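Side-chain contacts in thiamin pyrophosphokinase family protein (Enterococcus faecalis, PDB 3MEL), which probably transfers a diphosphate group from ATP to thiamine, and is seen here with thiamine diphosphate and magnesium bound: residues L6-N11 with T78-A83; G10-W15 with L36-L41; E154-C159 with R170-L175; G48-L53 with H59-T64. All coordinates share one frame; numbering follows the deposited sequence.

In the fold
Contacts 1, 2 and 4 cluster in the α/β half of the chain, which holds the family's catalytic region, their centres 13 to 15 Å apart, and contact 3 lies in the distant β-rich half, about 42 Å from contact 4 between centres. Contact 1 is fully buried against the central parallel strands; its helix start also grips the ligand diphosphate. Contact 2 leaves the same strand end and is only partly buried, an indole edge meeting a helix end. Contact 4 is apolar where its segments meet, yet its loop also carries magnesium-binding carboxylates close to D79 of contact 1. Contacts 1 and 3 both reach the large mixed sheet, but contact 3 sets a serine hydroxyl among leucine and tyrosine.

Contact 1 of 4, residues L6-N11 with T78-A83. With TPP (thiamine diphosphate), chain E.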
loop_
_atom_site.group_PDB
_atom_site.type_symbol
_atom_site.label_atom_id
_atom_site.label_comp_id
_atom_site.label_asym_id
_atom_site.label_seq_id
_atom_site.Cartn_x
_atom_site.Cartn_y
_atom_site.Cartn_z
ATOM N N LEU A 6 -4.318 11.752 14.764
ATOM C CA LEU A 6 -2.892 11.981 14.465
ATOM C C LEU A 6 -2.671 12.463 13.030
ATOM O O LEU A 6 -3.317 11.979 12.123
ATOM C CB LEU A 6 -2.067 10.720 14.736
ATOM C CG LEU A 6 -2.176 10.117 16.138
ATOM C CD1 LEU A 6 -3.488 9.355 16.260
ATOM C CD2 LEU A 6 -1.008 9.212 16.466
ATOM N N VAL A 7 -1.765 13.414 12.824
ATOM C CA VAL A 7 -1.595 14.021 11.500
ATOM C C VAL A 7 -0.150 13.965 10.960
ATOM O O VAL A 7 0.723 14.714 11.383
ATOM C CB VAL A 7 -2.098 15.478 11.495
ATOM C CG1 VAL A 7 -2.115 16.032 10.097
ATOM C CG2 VAL A 7 -3.490 15.561 12.128
ATOM N N ALA A 8 0.096 13.045 10.032
ATOM C CA ALA A 8 1.358 12.992 9.316
ATOM C C ALA A 8 1.428 14.139 8.314
ATOM O O ALA A 8 0.526 14.975 8.247
ATOM C CB ALA A 8 1.505 11.677 8.614
ATOM N N GLY A 9 2.501 14.168 7.533
ATOM C CA GLY A 9 2.828 15.331 6.730
ATOM C C GLY A 9 2.229 15.329 5.344
ATOM O O GLY A 9 2.586 16.146 4.498
ATOM N N GLY A 10 1.304 14.409 5.116
ATOM C CA GLY A 10 0.680 14.278 3.818
ATOM C C GLY A 10 0.026 15.575 3.417
ATOM O O GLY A 10 -0.186 16.446 4.252
ATOM N N ASN A 11 -0.276 15.715 2.135
ATOM C CA ASN A 11 -1.090 16.832 1.698
ATOM C C ASN A 11 -2.493 16.662 2.274
ATOM O O ASN A 11 -3.101 15.589 2.135
ATOM C CB ASN A 11 -1.130 16.924 0.169
ATOM C CG ASN A 11 -2.077 18.016 -0.327
ATOM O OD1 ASN A 11 -2.619 18.791 0.463
ATOM N ND2 ASN A 11 -2.271 18.084 -1.640
ATOM N N THR A 78 9.991 5.252 12.880
ATOM C CA THR A 78 9.482 6.378 12.106
ATOM C C THR A 78 8.766 7.376 13.030
ATOM O O THR A 78 8.236 6.986 14.075
ATOM C CB THR A 78 8.478 5.902 11.057
ATOM O OG1 THR A 78 7.397 5.219 11.703
ATOM C CG2 THR A 78 9.138 4.958 10.064
ATOM N N ASP A 79 8.730 8.649 12.643
ATOM C CA ASP A 79 8.012 9.656 13.433
ATOM C C ASP A 79 6.617 9.180 13.829
ATOM O O ASP A 79 6.185 9.372 14.960
ATOM C CB ASP A 79 7.920 10.981 12.683
ATOM C CG ASP A 79 9.176 11.823 12.830
ATOM O OD1 ASP A 79 10.024 11.485 13.682
ATOM O OD2 ASP A 79 9.312 12.825 12.097
ATOM N N THR A 80 5.934 8.531 12.889
ATOM C CA THR A 80 4.596 7.996 13.114
ATOM C C THR A 80 4.578 6.821 14.094
ATOM O O THR A 80 3.677 6.711 14.897
ATOM C CB THR A 80 3.915 7.612 11.781
ATOM O OG1 THR A 80 3.665 8.790 11.007
ATOM C CG2 THR A 80 2.596 6.914 12.023
ATOM N N GLN A 81 5.565 5.940 14.056
ATOM C CA GLN A 81 5.608 4.893 15.078
ATOM C C GLN A 81 5.736 5.509 16.463
ATOM O O GLN A 81 5.052 5.109 17.407
ATOM C CB GLN A 81 6.746 3.905 14.839
ATOM C CG GLN A 81 6.438 2.857 13.791
ATOM C CD GLN A 81 7.675 2.086 13.363
ATOM O OE1 GLN A 81 8.722 2.673 13.070
ATOM N NE2 GLN A 81 7.562 0.764 13.323
ATOM N N LEU A 82 6.610 6.502 16.568
ATOM C CA LEU A 82 6.866 7.171 17.832
ATOM C C LEU A 82 5.624 7.875 18.383
ATOM O O LEU A 82 5.222 7.645 19.537
ATOM C CB LEU A 82 8.007 8.172 17.673
ATOM C CG LEU A 82 8.373 8.835 18.999
ATOM C CD1 LEU A 82 8.653 7.773 20.061
ATOM C CD2 LEU A 82 9.537 9.772 18.822
ATOM N N ALA A 83 5.027 8.728 17.547
ATOM C CA ALA A 83 3.823 9.469 17.905
ATOM C C ALA A 83 2.704 8.546 18.345
ATOM O O ALA A 83 2.032 8.830 19.315
ATOM C CB ALA A 83 3.376 10.344 16.769
HETATM N "N1'" TPP E . 16.722 -0.396 7.901
HETATM C "C2'" TPP E . 17.511 -0.835 9.073
HETATM C CM2 TPP E . 17.457 -2.363 9.273
HETATM N "N3'" TPP E . 17.264 -0.015 10.264
HETATM C "C4'" TPP E . 17.284 1.457 10.085
HETATM N "N4'" TPP E . 16.963 2.121 11.355
HETATM C "C5'" TPP E . 16.274 1.834 8.938
HETATM C "C6'" TPP E . 16.712 1.052 7.690
HETATM C "C7'" TPP E . 16.245 3.371 8.696
HETATM N N3 TPP E . 15.541 4.097 9.800
HETATM C C2 TPP E . 14.444 3.378 10.463
HETATM S S1 TPP E . 12.934 4.359 10.216
HETATM C C5 TPP E . 13.758 5.836 9.522
HETATM C C4 TPP E . 15.274 5.581 9.621
HETATM C CM4 TPP E . 16.024 6.188 8.439
HETATM C C6 TPP E . 13.263 7.203 9.997
HETATM C C7 TPP E . 12.246 7.827 9.025
HETATM O O7 TPP E . 11.263 8.503 9.791
HETATM P PA TPP E . 10.233 9.592 9.252
HETATM O O1A TPP E . 10.242 9.158 7.735
HETATM O O2A TPP E . 10.342 10.994 9.679
HETATM O O3A TPP E . 8.706 9.440 9.678
HETATM P PB TPP E . 7.310 9.667 8.975
HETATM O O1B TPP E . 6.248 8.905 9.844
HETATM O O2B TPP E . 6.900 11.131 9.418
HETATM O O3B TPP E . 7.262 9.640 7.500
#
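T80 and A8 face each other where strand 3-7, in the parallel part of the mixed sheet, ends beside the start of helix 79-90, a helix N-terminus used to hold the ligand's diphosphate. T80 can be followed outward from its backbone. Its CB already lies 3.3 Å from O1B of thiamine diphosphate. The first torsion (chi1 -67°) puts OG1 beside the backbone N, and OG1 gives a 2.8 Å hydrogen bond to O1B. CG2 lies anti to the backbone N, beside the carbonyl carbon, which leaves OG1 as the branch that meets the phosphate. T80 N donates to O1B of the ligand as well, at 3.1 Å, so hydroxyl and amide grip one phosphate oxygen together. A8 CB approaches T80 OG1 at 4.3 Å, roughly at a right angle to the bond to O1B. T80 also packs on I29 of the neighbouring strand and on N112 of helix 106-113.

One turn further on, L6 directs CD2 at the carbonyl O of A83, 4.2 Å away, a loose touch between strand and helix. T78 and Q81 form a capping box at the helix start: T78 OG1 accepts from Q81 N, and Q81 OE1 accepts from T78 N in the carbonyl plane, on a lone pair. The next amide, D79 N, donates to the oxygen bridging the two phosphates, O3A of thiamine diphosphate, at 3.1 Å.

Contact 2 of 4, residues G10-W15 with L36-L41; sequences GNPSDW and LLEADL
With CG beside the backbone N (chi1 -85°) and CD1 nearly eclipsing CA (chi2 -2°), W15 sends its six-membered ring toward the end of helix 32-37. The indole therefore meets L36-L41 with its rim. W15 CZ3 lies 4.3 Å from the methyl CB of A39. W15 CH2 is 4.5 Å from the backbone N of L36, and both partners sit at the ring edge near its plane. One ring face is backed from its own loop by P12, whose CA stands 3.5 Å above that plane toward the rim. The proline also reaches across, its CG approaching E38 OE2 at 4.4 Å at the more exposed margin.

Both segments are folded back tightly. N11 OD1 accepts from S13 N at 2.8 Å, an Asx turn that leads into the short 3-10 segment at 12-13. Opposite, a Schellman motif ends the helix: L41 N bonds to L36 O, D40 N bonds to L37 O, and D40 takes the positive phi. W15 and L36 both pack on V7 of strand 3-7; L36 and L41 also lie on F26 of strand 26-29, while L37 turns to F60 and T64 of helix 57-64.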
loop_
_atom_site.group_PDB
_atom_site.type_symbol
_atom_site.label_atom_id
_atom_site.label_comp_id
_atom_site.label_asym_id
_atom_site.label_seq_id
_atom_site.Cartn_x
_atom_site.Cartn_y
_atom_site.Cartn_z
ATOM N N GLY A 10 1.304 14.409 5.116
ATOM C CA GLY A 10 0.680 14.278 3.818
ATOM C C GLY A 10 0.026 15.575 3.417
ATOM O O GLY A 10 -0.186 16.446 4.252
ATOM N N ASN A 11 -0.276 15.715 2.135
ATOM C CA ASN A 11 -1.090 16.832 1.698
ATOM C C ASN A 11 -2.493 16.662 2.274
ATOM O O ASN A 11 -3.101 15.589 2.135
ATOM C CB ASN A 11 -1.130 16.924 0.169
ATOM C CG ASN A 11 -2.077 18.016 -0.327
ATOM O OD1 ASN A 11 -2.619 18.791 0.463
ATOM N ND2 ASN A 11 -2.271 18.084 -1.640
ATOM N N PRO A 12 -2.991 17.707 2.966
ATOM C CA PRO A 12 -4.329 17.749 3.577
ATOM C C PRO A 12 -5.443 17.563 2.549
ATOM O O PRO A 12 -6.571 17.232 2.918
ATOM C CB PRO A 12 -4.393 19.160 4.169
ATOM C CG PRO A 12 -2.984 19.536 4.391
ATOM C CD PRO A 12 -2.209 18.915 3.279
ATOM N N SER A 13 -5.126 17.778 1.276
ATOM C CA SER A 13 -6.087 17.579 0.194
ATOM C C SER A 13 -6.603 16.147 0.181
ATOM O O SER A 13 -7.700 15.883 -0.303
ATOM C CB SER A 13 -5.447 17.894 -1.158
ATOM O OG SER A 13 -5.142 19.273 -1.265
ATOM N N ASP A 14 -5.807 15.227 0.716
ATOM C CA ASP A 14 -6.143 13.811 0.677
ATOM C C ASP A 14 -6.622 13.334 2.017
ATOM O O ASP A 14 -6.696 12.121 2.251
ATOM C CB ASP A 14 -4.943 12.973 0.253
ATOM C CG ASP A 14 -4.379 13.407 -1.067
ATOM O OD1 ASP A 14 -5.150 13.930 -1.902
ATOM O OD2 ASP A 14 -3.162 13.227 -1.265
ATOM N N TRP A 15 -6.932 14.290 2.890
ATOM C CA TRP A 15 -7.499 13.990 4.189
ATOM C C TRP A 15 -8.910 13.425 4.045
ATOM O O TRP A 15 -9.609 13.702 3.069
ATOM C CB TRP A 15 -7.570 15.259 5.034
ATOM C CG TRP A 15 -6.311 15.635 5.791
ATOM C CD1 TRP A 15 -5.116 14.954 5.833
ATOM C CD2 TRP A 15 -6.140 16.785 6.626
ATOM N NE1 TRP A 15 -4.217 15.621 6.632
ATOM C CE2 TRP A 15 -4.824 16.745 7.135
ATOM C CE3 TRP A 15 -6.972 17.850 6.988
ATOM C CZ2 TRP A 15 -4.328 17.730 7.989
ATOM C CZ3 TRP A 15 -6.480 18.822 7.826
ATOM C CH2 TRP A 15 -5.170 18.759 8.318
ATOM N N LEU A 36 -2.202 20.971 10.789
ATOM C CA LEU A 36 -3.215 21.172 11.803
ATOM C C LEU A 36 -3.463 22.660 12.086
ATOM O O LEU A 36 -4.612 23.097 12.153
ATOM C CB LEU A 36 -2.793 20.474 13.091
ATOM C CG LEU A 36 -3.304 19.068 13.371
ATOM C CD1 LEU A 36 -2.726 18.564 14.669
ATOM C CD2 LEU A 36 -4.822 19.036 13.414
ATOM N N LEU A 37 -2.391 23.430 12.275
ATOM C CA LEU A 37 -2.530 24.833 12.666
ATOM C C LEU A 37 -3.021 25.681 11.506
ATOM O O LEU A 37 -3.769 26.627 11.706
ATOM C CB LEU A 37 -1.213 25.402 13.203
ATOM C CG LEU A 37 -0.526 24.669 14.361
ATOM C CD1 LEU A 37 0.867 25.249 14.694
ATOM C CD2 LEU A 37 -1.430 24.667 15.578
ATOM N N GLU A 38 -2.598 25.356 10.290
ATOM C CA GLU A 38 -3.029 26.145 9.147
ATOM C C GLU A 38 -4.477 25.773 8.795
ATOM O O GLU A 38 -5.085 26.344 7.894
ATOM C CB GLU A 38 -2.074 25.978 7.958
ATOM C CG GLU A 38 -2.214 24.653 7.234
ATOM C CD GLU A 38 -1.086 24.395 6.233
ATOM O OE1 GLU A 38 -0.090 25.163 6.264
ATOM O OE2 GLU A 38 -1.194 23.423 5.428
ATOM N N ALA A 39 -5.026 24.815 9.531
ATOM C CA ALA A 39 -6.415 24.412 9.354
ATOM C C ALA A 39 -7.188 24.791 10.600
ATOM O O ALA A 39 -8.252 24.248 10.882
ATOM C CB ALA A 39 -6.518 22.917 9.103
ATOM N N ASP A 40 -6.613 25.713 11.359
ATOM C CA ASP A 40 -7.272 26.293 12.514
ATOM C C ASP A 40 -7.722 25.233 13.520
ATOM O O ASP A 40 -8.658 25.442 14.270
ATOM C CB ASP A 40 -8.440 27.167 12.049
ATOM C CG ASP A 40 -8.516 28.501 12.793
ATOM O OD1 ASP A 40 -8.355 28.508 14.038
ATOM O OD2 ASP A 40 -8.753 29.547 12.135
ATOM N N LEU A 41 -7.034 24.103 13.550
ATOM C CA LEU A 41 -7.341 23.025 14.493
ATOM C C LEU A 41 -6.330 22.999 15.640
ATOM O O LEU A 41 -5.266 23.611 15.538
ATOM C CB LEU A 41 -7.334 21.669 13.765
ATOM C CG LEU A 41 -8.605 21.207 13.042
ATOM C CD1 LEU A 41 -8.302 20.070 12.083
ATOM C CD2 LEU A 41 -9.660 20.786 14.048
#

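Contact 3 of 4, residues E154-C159 with R170-L175; sequences EYLAYC and RRSKYL
L156 and S172 meet by van der Waals contact of a methyl with a hydroxyl. CG of L156 is anti to its backbone N (chi1 175°), which carries the branched end off strand 155-160, and CD2 comes to 4.3 Å from S172 OG. The approach is slight. Both residues rest on A197 of strand 196-200, and L156 also reaches V208 and F192.

Among polar side chains, Y158 extends its phenol along the same side of the strand, and its OH ends 4.5 Å from S172 OG, too long for a hydrogen bond. The serine hydroxyl is spent within its own segment, S172 OG donating to R170 O at 3.0 Å from well above the carbonyl plane. This bond spans the turn at R171, where phi is positive, and gives a buried hydroxyl its partner.

The contact joins strand 155-160 of the large mixed sheet to the loop leaving strand 167-170 of the three-stranded sheet, the two sheets of the β-sandwich half of the protein, which falls in the family's vitamin B1 binding region. Where strand 155-160 begins, E154 and Y155 both face S211, a classic β-bulge.

Of the aromatic and charged interactions, Y158 meets F199 edge-to-face inside the sandwich, and R171 forms a salt bridge with E194. Toward the second subunit, Y155 makes a cation-pi contact with R105 of that chain, and Y174 OH hydrogen-bonds to OE1 of its E74.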
loop_
_atom_site.group_PDB
_atom_site.type_symbol
_atom_site.label_atom_id
_atom_site.label_comp_id
_atom_site.label_asym_id
_atom_site.label_seq_id
_atom_site.Cartn_x
_atom_site.Cartn_y
_atom_site.Cartn_z
ATOM N N GLU A 154 -17.941 3.347 -1.185
ATOM C CA GLU A 154 -18.614 2.439 -2.118
ATOM C C GLU A 154 -18.174 0.975 -2.005
ATOM O O GLU A 154 -18.960 0.067 -2.284
ATOM C CB GLU A 154 -18.410 2.911 -3.563
ATOM C CG GLU A 154 -18.778 4.374 -3.793
ATOM C CD GLU A 154 -18.055 4.996 -4.990
ATOM O OE1 GLU A 154 -18.682 5.839 -5.682
ATOM O OE2 GLU A 154 -16.863 4.651 -5.229
ATOM N N TYR A 155 -16.926 0.747 -1.604
ATOM C CA TYR A 155 -16.345 -0.586 -1.675
ATOM C C TYR A 155 -15.973 -1.159 -0.315
ATOM O O TYR A 155 -15.761 -0.422 0.639
ATOM C CB TYR A 155 -15.148 -0.579 -2.625
ATOM C CG TYR A 155 -15.514 -0.103 -4.019
ATOM C CD1 TYR A 155 -16.305 -0.892 -4.859
ATOM C CD2 TYR A 155 -15.079 1.129 -4.497
ATOM C CE1 TYR A 155 -16.649 -0.470 -6.121
ATOM C CE2 TYR A 155 -15.418 1.560 -5.770
ATOM C CZ TYR A 155 -16.203 0.751 -6.578
ATOM O OH TYR A 155 -16.558 1.169 -7.845
ATOM N N LEU A 156 -15.925 -2.482 -0.236
ATOM C CA LEU A 156 -15.521 -3.184 0.971
ATOM C C LEU A 156 -14.425 -4.195 0.608
ATOM O O LEU A 156 -14.441 -4.785 -0.465
ATOM C CB LEU A 156 -16.731 -3.891 1.592
ATOM C CG LEU A 156 -16.551 -4.796 2.818
ATOM C CD1 LEU A 156 -15.950 -4.058 4.031
ATOM C CD2 LEU A 156 -17.862 -5.476 3.180
ATOM N N ALA A 157 -13.461 -4.394 1.487
ATOM C CA ALA A 157 -12.363 -5.281 1.156
ATOM C C ALA A 157 -11.891 -6.030 2.382
ATOM O O ALA A 157 -11.806 -5.478 3.485
ATOM C CB ALA A 157 -11.236 -4.507 0.556
ATOM N N TYR A 158 -11.617 -7.311 2.191
ATOM C CA TYR A 158 -10.953 -8.081 3.221
ATOM C C TYR A 158 -9.545 -8.402 2.753
ATOM O O TYR A 158 -9.322 -9.250 1.881
ATOM C CB TYR A 158 -11.746 -9.332 3.571
ATOM C CG TYR A 158 -13.091 -9.000 4.171
ATOM C CD1 TYR A 158 -13.255 -8.889 5.543
ATOM C CD2 TYR A 158 -14.196 -8.782 3.357
ATOM C CE1 TYR A 158 -14.494 -8.566 6.088
ATOM C CE2 TYR A 158 -15.413 -8.476 3.878
ATOM C CZ TYR A 158 -15.565 -8.366 5.245
ATOM O OH TYR A 158 -16.801 -8.053 5.748
ATOM N N CYS A 159 -8.602 -7.660 3.317
ATOM C CA CYS A 159 -7.201 -7.785 2.977
ATOM C C CYS A 159 -6.542 -8.632 4.050
ATOM O O CYS A 159 -6.413 -8.202 5.189
ATOM C CB CYS A 159 -6.593 -6.395 2.909
ATOM S SG CYS A 159 -7.402 -5.368 1.673
ATOM N N ARG A 170 -20.352 -12.761 5.321
ATOM C CA ARG A 170 -21.733 -12.612 4.852
ATOM C C ARG A 170 -22.193 -11.166 4.664
ATOM O O ARG A 170 -21.428 -10.216 4.849
ATOM C CB ARG A 170 -22.711 -13.312 5.804
ATOM C CG ARG A 170 -22.614 -14.832 5.835
ATOM C CD ARG A 170 -23.178 -15.484 4.568
ATOM N NE ARG A 170 -22.937 -16.927 4.570
ATOM C CZ ARG A 170 -21.960 -17.524 3.891
ATOM N NH1 ARG A 170 -21.140 -16.807 3.129
ATOM N NH2 ARG A 170 -21.810 -18.844 3.960
ATOM N N ARG A 171 -23.467 -11.032 4.299
ATOM C CA ARG A 171 -24.105 -9.736 4.072
ATOM C C ARG A 171 -23.329 -8.823 3.112
ATOM O O ARG A 171 -23.541 -7.609 3.098
ATOM C CB ARG A 171 -24.372 -9.020 5.396
ATOM C CG ARG A 171 -25.102 -9.852 6.439
ATOM C CD ARG A 171 -25.911 -8.933 7.336
ATOM N NE ARG A 171 -25.483 -8.898 8.738
ATOM C CZ ARG A 171 -25.766 -7.899 9.582
ATOM N NH1 ARG A 171 -26.456 -6.832 9.171
ATOM N NH2 ARG A 171 -25.345 -7.953 10.840
ATOM N N SER A 172 -22.435 -9.410 2.322
ATOM C CA SER A 172 -21.698 -8.682 1.295
ATOM C C SER A 172 -22.322 -8.973 -0.066
ATOM O O SER A 172 -23.241 -9.782 -0.167
ATOM C CB SER A 172 -20.228 -9.122 1.277
ATOM O OG SER A 172 -19.718 -9.271 2.593
ATOM N N LYS A 173 -21.817 -8.322 -1.108
ATOM C CA LYS A 173 -22.247 -8.604 -2.478
ATOM C C LYS A 173 -21.359 -9.676 -3.084
ATOM O O LYS A 173 -21.333 -9.853 -4.289
ATOM C CB LYS A 173 -22.208 -7.324 -3.330
ATOM C CG LYS A 173 -22.664 -7.446 -4.781
ATOM C CD LYS A 173 -21.499 -7.224 -5.736
ATOM C CE LYS A 173 -21.965 -6.903 -7.140
ATOM N NZ LYS A 173 -23.008 -5.830 -7.123
ATOM N N TYR A 174 -20.625 -10.374 -2.229
ATOM C CA TYR A 174 -19.689 -11.429 -2.623
ATOM C C TYR A 174 -19.299 -12.139 -1.351
ATOM O O TYR A 174 -19.017 -11.502 -0.337
ATOM C CB TYR A 174 -18.430 -10.873 -3.267
ATOM C CG TYR A 174 -18.612 -10.349 -4.664
ATOM C CD1 TYR A 174 -18.917 -11.202 -5.713
ATOM C CD2 TYR A 174 -18.451 -9.002 -4.942
ATOM C CE1 TYR A 174 -19.075 -10.722 -7.000
ATOM C CE2 TYR A 174 -18.612 -8.511 -6.224
ATOM C CZ TYR A 174 -18.926 -9.374 -7.249
ATOM O OH TYR A 174 -19.082 -8.884 -8.527
ATOM N N LEU A 175 -19.287 -13.461 -1.393
ATOM C CA LEU A 175 -19.143 -14.217 -0.168
ATOM C C LEU A 175 -17.938 -15.138 -0.214
ATOM O O LEU A 175 -17.466 -15.532 -1.288
ATOM C CB LEU A 175 -20.419 -15.023 0.112
ATOM C CG LEU A 175 -21.793 -14.345 -0.031
ATOM C CD1 LEU A 175 -22.899 -15.332 0.328
ATOM C CD2 LEU A 175 -21.911 -13.083 0.810
#

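Contact 4 of 4, residues G48-L53 with H59-T64; sequences GDFDSL and HFVQET
V61 carries most of the meeting, its two methyls fitting between L53 and F50. Its CG2 lies 4.0 Å from L53 CD2, the two side chains crossing at about a right angle. Its CG1, anti to the backbone N (chi1 167°), comes to 4.3 Å from F50 CE1, obliquely to the phenyl ring. V61 thus presents a different branch to each partner, and it packs as well on L34 of helix 32-37 and on L43 of a loop.

L53 and F50 stand at the two ends of a type I β-turn, closed by L53 N to F50 O at 3.0 Å, and both project to the helix. The turn is part of the loop that follows strand 45-48 and holds the metal-binding aspartates. D49 binds magnesium; D51 is a magnesium ligand in a structure of this protein, though not in this chain. In an Asx turn, D49 OD1 accepts from D51 N at 3.2 Å, using its anti lone pair, while D49 OD2 forms a salt bridge with K75.

F50 takes part in both the apolar contact and the neighbourhood of the metal site: its backbone N donates to D30 OD1, another magnesium ligand, whereas its ring meets Y58 with planes at about 35° and lies on C33 and L68.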
loop_
_atom_site.group_PDB
_atom_site.type_symbol
_atom_site.label_atom_id
_atom_site.label_comp_id
_atom_site.label_asym_id
_atom_site.label_seq_id
_atom_site.Cartn_x
_atom_site.Cartn_y
_atom_site.Cartn_z
ATOM N N GLY A 48 8.239 14.059 16.326
ATOM C CA GLY A 48 9.104 13.918 15.174
ATOM C C GLY A 48 10.493 14.442 15.424
ATOM O O GLY A 48 10.852 14.719 16.550
ATOM N N ASP A 49 11.280 14.558 14.365
ATOM C CA ASP A 49 12.629 15.090 14.463
ATOM C C ASP A 49 12.587 16.460 13.826
ATOM O O ASP A 49 13.492 17.274 13.978
ATOM C CB ASP A 49 13.624 14.173 13.758
ATOM C CG ASP A 49 13.091 13.622 12.453
ATOM O OD1 ASP A 49 12.827 14.425 11.540
ATOM O OD2 ASP A 49 12.945 12.386 12.327
ATOM N N PHE A 50 11.495 16.695 13.115
ATOM C CA PHE A 50 11.170 18.005 12.579
ATOM C C PHE A 50 12.221 18.516 11.614
ATOM O O PHE A 50 12.339 19.719 11.417
ATOM C CB PHE A 50 10.911 19.013 13.716
ATOM C CG PHE A 50 9.739 18.647 14.590
ATOM C CD1 PHE A 50 8.456 18.934 14.198
ATOM C CD2 PHE A 50 9.928 17.995 15.791
ATOM C CE1 PHE A 50 7.387 18.591 14.986
ATOM C CE2 PHE A 50 8.853 17.646 16.583
ATOM C CZ PHE A 50 7.587 17.942 16.176
ATOM N N ASP A 51 12.961 17.598 10.999
ATOM C CA ASP A 51 13.985 17.975 10.028
ATOM C C ASP A 51 13.360 18.511 8.744
ATOM O O ASP A 51 13.989 19.242 7.982
ATOM C CB ASP A 51 14.973 16.817 9.748
ATOM C CG ASP A 51 14.298 15.566 9.140
ATOM O OD1 ASP A 51 13.085 15.604 8.783
ATOM O OD2 ASP A 51 15.008 14.535 9.016
ATOM N N SER A 52 12.110 18.163 8.502
ATOM C CA SER A 52 11.454 18.701 7.336
ATOM C C SER A 52 11.086 20.190 7.542
ATOM O O SER A 52 10.813 20.909 6.579
ATOM C CB SER A 52 10.255 17.824 6.963
ATOM O OG SER A 52 9.028 18.482 7.190
ATOM N N LEU A 53 11.116 20.662 8.790
ATOM C CA LEU A 53 10.688 22.031 9.105
ATOM C C LEU A 53 11.793 23.097 9.150
ATOM O O LEU A 53 12.907 22.847 9.603
ATOM C CB LEU A 53 9.908 22.066 10.423
ATOM C CG LEU A 53 8.537 21.400 10.516
ATOM C CD1 LEU A 53 8.687 19.896 10.470
ATOM C CD2 LEU A 53 7.851 21.830 11.800
ATOM N N HIS A 59 9.792 26.963 15.346
ATOM C CA HIS A 59 9.679 27.851 16.502
ATOM C C HIS A 59 8.180 28.010 16.779
ATOM O O HIS A 59 7.721 27.998 17.924
ATOM C CB HIS A 59 10.358 29.205 16.217
ATOM C CG HIS A 59 10.348 30.153 17.379
ATOM N ND1 HIS A 59 9.358 31.099 17.562
ATOM C CD2 HIS A 59 11.201 30.294 18.420
ATOM C CE1 HIS A 59 9.604 31.781 18.666
ATOM N NE2 HIS A 59 10.715 31.313 19.206
ATOM N N PHE A 60 7.423 28.126 15.696
ATOM C CA PHE A 60 5.986 28.290 15.763
ATOM C C PHE A 60 5.277 27.046 16.299
ATOM O O PHE A 60 4.253 27.157 16.966
ATOM C CB PHE A 60 5.459 28.662 14.380
ATOM C CG PHE A 60 3.973 28.744 14.302
ATOM C CD1 PHE A 60 3.265 29.574 15.168
ATOM C CD2 PHE A 60 3.274 28.002 13.352
ATOM C CE1 PHE A 60 1.888 29.655 15.095
ATOM C CE2 PHE A 60 1.894 28.076 13.272
ATOM C CZ PHE A 60 1.202 28.904 14.145
ATOM N N VAL A 61 5.819 25.867 16.006
ATOM C CA VAL A 61 5.248 24.617 16.489
ATOM C C VAL A 61 5.595 24.395 17.957
ATOM O O VAL A 61 4.955 23.622 18.661
ATOM C CB VAL A 61 5.735 23.437 15.649
ATOM C CG1 VAL A 61 5.407 22.125 16.322
ATOM C CG2 VAL A 61 5.127 23.505 14.270
ATOM N N GLN A 62 6.603 25.110 18.428
ATOM C CA GLN A 62 7.088 24.931 19.785
ATOM C C GLN A 62 6.343 25.834 20.770
ATOM O O GLN A 62 6.156 25.465 21.928
ATOM C CB GLN A 62 8.588 25.197 19.817
ATOM C CG GLN A 62 9.289 24.799 21.086
ATOM C CD GLN A 62 10.766 24.587 20.841
ATOM O OE1 GLN A 62 11.194 24.387 19.692
ATOM N NE2 GLN A 62 11.559 24.633 21.911
ATOM N N GLU A 63 5.917 27.011 20.313
ATOM C CA GLU A 63 5.101 27.908 21.141
ATOM C C GLU A 63 3.663 27.384 21.221
ATOM O O GLU A 63 3.033 27.376 22.287
ATOM C CB GLU A 63 5.077 29.346 20.586
ATOM C CG GLU A 63 6.420 30.064 20.476
ATOM C CD GLU A 63 7.238 30.073 21.778
ATOM O OE1 GLU A 63 7.004 30.953 22.644
ATOM O OE2 GLU A 63 8.140 29.212 21.924
ATOM N N THR A 64 3.162 26.932 20.081
ATOM C CA THR A 64 1.782 26.499 19.969
ATOM C C THR A 64 1.440 25.136 20.595
ATOM O O THR A 64 0.480 25.032 21.325
ATOM C CB THR A 64 1.339 26.519 18.513
ATOM O OG1 THR A 64 1.507 27.843 17.994
ATOM C CG2 THR A 64 -0.102 26.106 18.411
#